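Local structure of YflH protein (Bacillus subtilis, 3D0W) at residues K52-S56 with A57-G61; G19-E23 with D24-D28. The protein is of unknown function, a small all-helical member of the DUF3243 family that assembles with a second copy of itself in the crystal. All coordinates share one frame; numbering follows the deposited sequence.

Both contacts are helix starts, each a loop running straight into a first turn. Contact 2 opens helix 23-48 and contact 1 opens the next helix in the chain, 56-65. Their centres lie about 30 Å apart, on opposite sides of the chain's centre, and they do not touch. Both are surface contacts, but their surroundings differ. Contact 1 turns Ser56 and Leu60 onto helices 23-48 and 87-101 of its own chain, with Leu60 buried. Contact 2 has no buried residue and packs its isoleucines and Leu26 against the second subunit. In each, a hydrophobic staple joins the residue before the N-cap to the first turn. Charged side chains are more numerous in contact 2.

Contact 1 of 2, residues K52-S56 with A57-G61; sequences KLVKS and AAILG
Val54 lays its CG1 methyl against the side chain of Ile59, 3.6 Å from CG1 of Ile59 and 3.7 Å from its CD1. The two side chains cross at about a right angle. In Val54, CG1 stands opposite the backbone N (chi1 -172°), which brings this branch to the isoleucine. Ile59 answers with its longer branch, which also runs past Lys55 O. This is the N-terminus of helix 56-65, with Lys55 at the N-cap, and the pair is a hydrophobic staple between the residue before the cap and the first turn. The carbonyl O of Lys55 accepts a bond from Ile59 N at 3.2 Å and a weak, bent one from Ala58 N (124°). With an alanine at Ile59, Val54 CG1 would probably lose its apolar cover and the loop before the cap would be less firmly held to the helix. One residue on, Leu60 N bonds to Ser56 O at 2.9 Å. Leu60 CG lies 3.4 Å from the same Ser56 O, while the leucine packs on Val40, Leu97 and Val98. Lys44 NZ, from helix 23-48, donates a hydrogen bond to Val54 O.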
loop_
_atom_site.group_PDB
_atom_site.type_symbol
_atom_site.label_atom_id
_atom_site.label_comp_id
_atom_site.label_asym_id
_atom_site.label_seq_id
_atom_site.Cartn_x
_atom_site.Cartn_y
_atom_site.Cartn_z
ATOM N N LYS A 52 -20.002 -7.112 21.545
ATOM C CA LYS A 52 -18.669 -6.536 21.554
ATOM C C LYS A 52 -18.456 -5.595 20.378
ATOM O O LYS A 52 -19.014 -5.793 19.297
ATOM C CB LYS A 52 -17.614 -7.644 21.526
ATOM C CG LYS A 52 -17.558 -8.464 22.803
ATOM C CD LYS A 52 -16.501 -9.556 22.731
ATOM C CE LYS A 52 -16.494 -10.390 24.008
ATOM N NZ LYS A 52 -15.409 -11.411 24.006
ATOM N N LEU A 53 -17.658 -4.559 20.609
ATOM C CA LEU A 53 -17.333 -3.593 19.576
ATOM C C LEU A 53 -15.962 -3.970 19.043
ATOM O O LEU A 53 -14.998 -4.052 19.802
ATOM C CB LEU A 53 -17.288 -2.182 20.155
ATOM C CG LEU A 53 -18.619 -1.612 20.641
ATOM C CD1 LEU A 53 -18.416 -0.169 21.067
ATOM C CD2 LEU A 53 -19.656 -1.701 19.528
ATOM N N VAL A 54 -15.886 -4.214 17.741
ATOM C CA VAL A 54 -14.634 -4.593 17.109
ATOM C C VAL A 54 -14.163 -3.472 16.192
ATOM O O VAL A 54 -14.943 -2.935 15.404
ATOM C CB VAL A 54 -14.810 -5.888 16.286
ATOM C CG1 VAL A 54 -13.455 -6.383 15.781
ATOM C CG2 VAL A 54 -15.487 -6.953 17.136
ATOM N N LYS A 55 -12.890 -3.114 16.306
ATOM C CA LYS A 55 -12.321 -2.058 15.479
ATOM C C LYS A 55 -12.006 -2.544 14.070
ATOM O O LYS A 55 -11.578 -3.681 13.871
ATOM C CB LYS A 55 -11.051 -1.497 16.124
ATOM C CG LYS A 55 -11.314 -0.373 17.122
ATOM C CD LYS A 55 -10.008 0.229 17.610
ATOM C CE LYS A 55 -10.208 1.596 18.256
ATOM N NZ LYS A 55 -11.060 1.545 19.479
ATOM N N SER A 56 -12.233 -1.675 13.095
ATOM C CA SER A 56 -11.968 -1.997 11.701
ATOM C C SER A 56 -10.499 -2.351 11.477
ATOM O O SER A 56 -10.186 -3.264 10.710
ATOM C CB SER A 56 -12.343 -0.814 10.811
ATOM O OG SER A 56 -13.704 -0.459 10.996
ATOM N N ALA A 57 -9.601 -1.630 12.149
ATOM C CA ALA A 57 -8.171 -1.876 11.993
ATOM C C ALA A 57 -7.788 -3.266 12.493
ATOM O O ALA A 57 -6.904 -3.909 11.933
ATOM C CB ALA A 57 -7.358 -0.805 12.723
ATOM N N ALA A 58 -8.463 -3.732 13.539
ATOM C CA ALA A 58 -8.182 -5.058 14.083
ATOM C C ALA A 58 -8.616 -6.111 13.069
ATOM O O ALA A 58 -7.903 -7.082 12.819
ATOM C CB ALA A 58 -8.922 -5.258 15.406
ATOM N N ILE A 59 -9.786 -5.901 12.472
ATOM C CA ILE A 59 -10.308 -6.831 11.481
ATOM C C ILE A 59 -9.427 -6.884 10.232
ATOM O O ILE A 59 -9.111 -7.967 9.736
ATOM C CB ILE A 59 -11.749 -6.459 11.092
ATOM C CG1 ILE A 59 -12.663 -6.606 12.317
ATOM C CG2 ILE A 59 -12.231 -7.353 9.960
ATOM C CD1 ILE A 59 -14.029 -5.926 12.160
ATOM N N LEU A 60 -9.018 -5.725 9.724
ATOM C CA LEU A 60 -8.164 -5.701 8.540
ATOM C C LEU A 60 -6.791 -6.303 8.859
ATOM O O LEU A 60 -6.172 -6.932 8.004
ATOM C CB LEU A 60 -8.025 -4.265 8.003
ATOM C CG LEU A 60 -9.318 -3.680 7.409
ATOM C CD1 LEU A 60 -9.080 -2.288 6.841
ATOM C CD2 LEU A 60 -9.820 -4.605 6.301
ATOM N N GLY A 61 -6.328 -6.112 10.093
ATOM C CA GLY A 61 -5.045 -6.669 10.502
ATOM C C GLY A 61 -5.111 -8.188 10.488
ATOM O O GLY A 61 -4.206 -8.858 9.971
#

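Contact 2 of 2, residues G19-E23 with D24-D28; sequences GTIKE and DILKD
Ile21 packs on Ile25 and Leu26 in a local contact at the start of helix 23-48, where the N-terminal loop enters the first turn. Lys22 is the N-cap residue, and Ile21, just before it, pairs with Leu26 as a hydrophobic staple. The CG2 methyl of Ile21 does the touching. This methyl sits 3.4 Å from Leu26 CG, tighter than usual van der Waals contact, and 3.9 Å from Ile25 CG2. The Ile21 and Leu26 side chains cross at about a right angle. Ile21 CG2 lies across from its own backbone N, beside the carbonyl carbon, while CG1 stands beside the backbone N (chi1 -60°) and leads away from the turn. The second subunit packs on the same apolar group: its Pro70 meets Ile21, and its Met76 meets both Ile25 and Leu26. The cluster thus belongs to the dimer contact as well as to the helix start. Lys22 O receives weak bonds from Ile25 N and Leu26 N. The next bond is straighter: Lys27 N reaches Glu23 O at 2.9 Å, with an N-H...O angle of 168°. Lys22 and Asp24 have opposite charges, but Lys22 NZ stays 6.2 Å from Asp24 OD1. Asp24 CG is set between its backbone N and carbonyl carbon (chi1 59°), which swings the carboxylate back toward the cap, and OD1 comes to rest 3.2 Å from Lys22 CB.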
loop_
_atom_site.group_PDB
_atom_site.type_symbol
_atom_site.label_atom_id
_atom_site.label_comp_id
_atom_site.label_asym_id
_atom_site.label_seq_id
_atom_site.Cartn_x
_atom_site.Cartn_y
_atom_site.Cartn_z
ATOM N N GLY A 19 -9.723 10.485 -15.402
ATOM C CA GLY A 19 -9.653 10.478 -16.893
ATOM C C GLY A 19 -8.486 9.660 -17.410
ATOM O O GLY A 19 -8.665 8.748 -18.216
ATOM N N THR A 20 -7.285 9.983 -16.941
ATOM C CA THR A 20 -6.087 9.270 -17.359
ATOM C C THR A 20 -6.092 7.807 -16.905
ATOM O O THR A 20 -5.638 6.928 -17.638
ATOM C CB THR A 20 -4.820 9.956 -16.812
ATOM O OG1 THR A 20 -5.030 10.318 -15.440
ATOM C CG2 THR A 20 -4.493 11.198 -17.621
ATOM N N ILE A 21 -6.608 7.550 -15.704
ATOM C CA ILE A 21 -6.656 6.191 -15.164
ATOM C C ILE A 21 -7.603 5.311 -15.972
ATOM O O ILE A 21 -8.787 5.618 -16.102
ATOM C CB ILE A 21 -7.125 6.170 -13.681
ATOM C CG1 ILE A 21 -6.174 6.988 -12.799
ATOM C CG2 ILE A 21 -7.176 4.736 -13.174
ATOM C CD1 ILE A 21 -6.250 8.481 -13.025
ATOM N N LYS A 22 -7.080 4.211 -16.508
ATOM C CA LYS A 22 -7.899 3.306 -17.301
ATOM C C LYS A 22 -9.008 2.706 -16.452
ATOM O O LYS A 22 -8.783 2.284 -15.314
ATOM C CB LYS A 22 -7.035 2.203 -17.923
ATOM C CG LYS A 22 -5.856 2.749 -18.725
ATOM C CD LYS A 22 -5.485 1.840 -19.886
ATOM C CE LYS A 22 -6.409 2.042 -21.081
ATOM N NZ LYS A 22 -6.224 3.379 -21.713
ATOM N N GLU A 23 -10.207 2.679 -17.019
ATOM C CA GLU A 23 -11.392 2.173 -16.339
ATOM C C GLU A 23 -11.221 0.845 -15.605
ATOM O O GLU A 23 -11.769 0.662 -14.523
ATOM C CB GLU A 23 -12.549 2.064 -17.336
ATOM C CG GLU A 23 -13.911 1.955 -16.674
ATOM C CD GLU A 23 -14.187 3.116 -15.731
ATOM O OE1 GLU A 23 -14.100 4.282 -16.180
ATOM O OE2 GLU A 23 -14.490 2.863 -14.544
ATOM N N ASP A 24 -10.468 -0.086 -16.178
ATOM C CA ASP A 24 -10.274 -1.373 -15.527
ATOM C C ASP A 24 -9.430 -1.267 -14.248
ATOM O O ASP A 24 -9.673 -1.988 -13.281
ATOM C CB ASP A 24 -9.641 -2.369 -16.503
ATOM C CG ASP A 24 -8.307 -1.896 -17.033
ATOM O OD1 ASP A 24 -8.246 -0.759 -17.548
ATOM O OD2 ASP A 24 -7.323 -2.662 -16.936
ATOM N N ILE A 25 -8.447 -0.370 -14.239
ATOM C CA ILE A 25 -7.603 -0.203 -13.056
ATOM C C ILE A 25 -8.451 0.335 -11.910
ATOM O O ILE A 25 -8.264 -0.048 -10.753
ATOM C CB ILE A 25 -6.412 0.752 -13.333
ATOM C CG1 ILE A 25 -5.332 0.016 -14.132
ATOM C CG2 ILE A 25 -5.799 1.243 -12.018
ATOM C CD1 ILE A 25 -5.806 -0.528 -15.454
ATOM N N LEU A 26 -9.392 1.211 -12.251
ATOM C CA LEU A 26 -10.304 1.801 -11.279
ATOM C C LEU A 26 -11.270 0.746 -10.763
ATOM O O LEU A 26 -11.437 0.575 -9.555
ATOM C CB LEU A 26 -11.112 2.927 -11.924
ATOM C CG LEU A 26 -10.424 4.267 -12.179
ATOM C CD1 LEU A 26 -11.338 5.163 -13.015
ATOM C CD2 LEU A 26 -10.095 4.926 -10.849
ATOM N N LYS A 27 -11.906 0.041 -11.690
ATOM C CA LYS A 27 -12.867 -0.991 -11.335
ATOM C C LYS A 27 -12.231 -2.029 -10.415
ATOM O O LYS A 27 -12.822 -2.417 -9.403
ATOM C CB LYS A 27 -13.409 -1.661 -12.601
ATOM C CG LYS A 27 -14.777 -2.286 -12.419
ATOM C CD LYS A 27 -15.309 -2.852 -13.724
ATOM C CE LYS A 27 -16.700 -3.439 -13.538
ATOM N NZ LYS A 27 -17.213 -4.067 -14.790
ATOM N N ASP A 28 -11.029 -2.474 -10.764
ATOM C CA ASP A 28 -10.327 -3.454 -9.946
ATOM C C ASP A 28 -10.134 -2.898 -8.536
ATOM O O ASP A 28 -10.287 -3.618 -7.550
ATOM C CB ASP A 28 -8.964 -3.796 -10.559
ATOM C CG ASP A 28 -9.019 -5.000 -11.487
ATOM O OD1 ASP A 28 -10.136 -5.479 -11.795
ATOM O OD2 ASP A 28 -7.940 -5.465 -11.911
#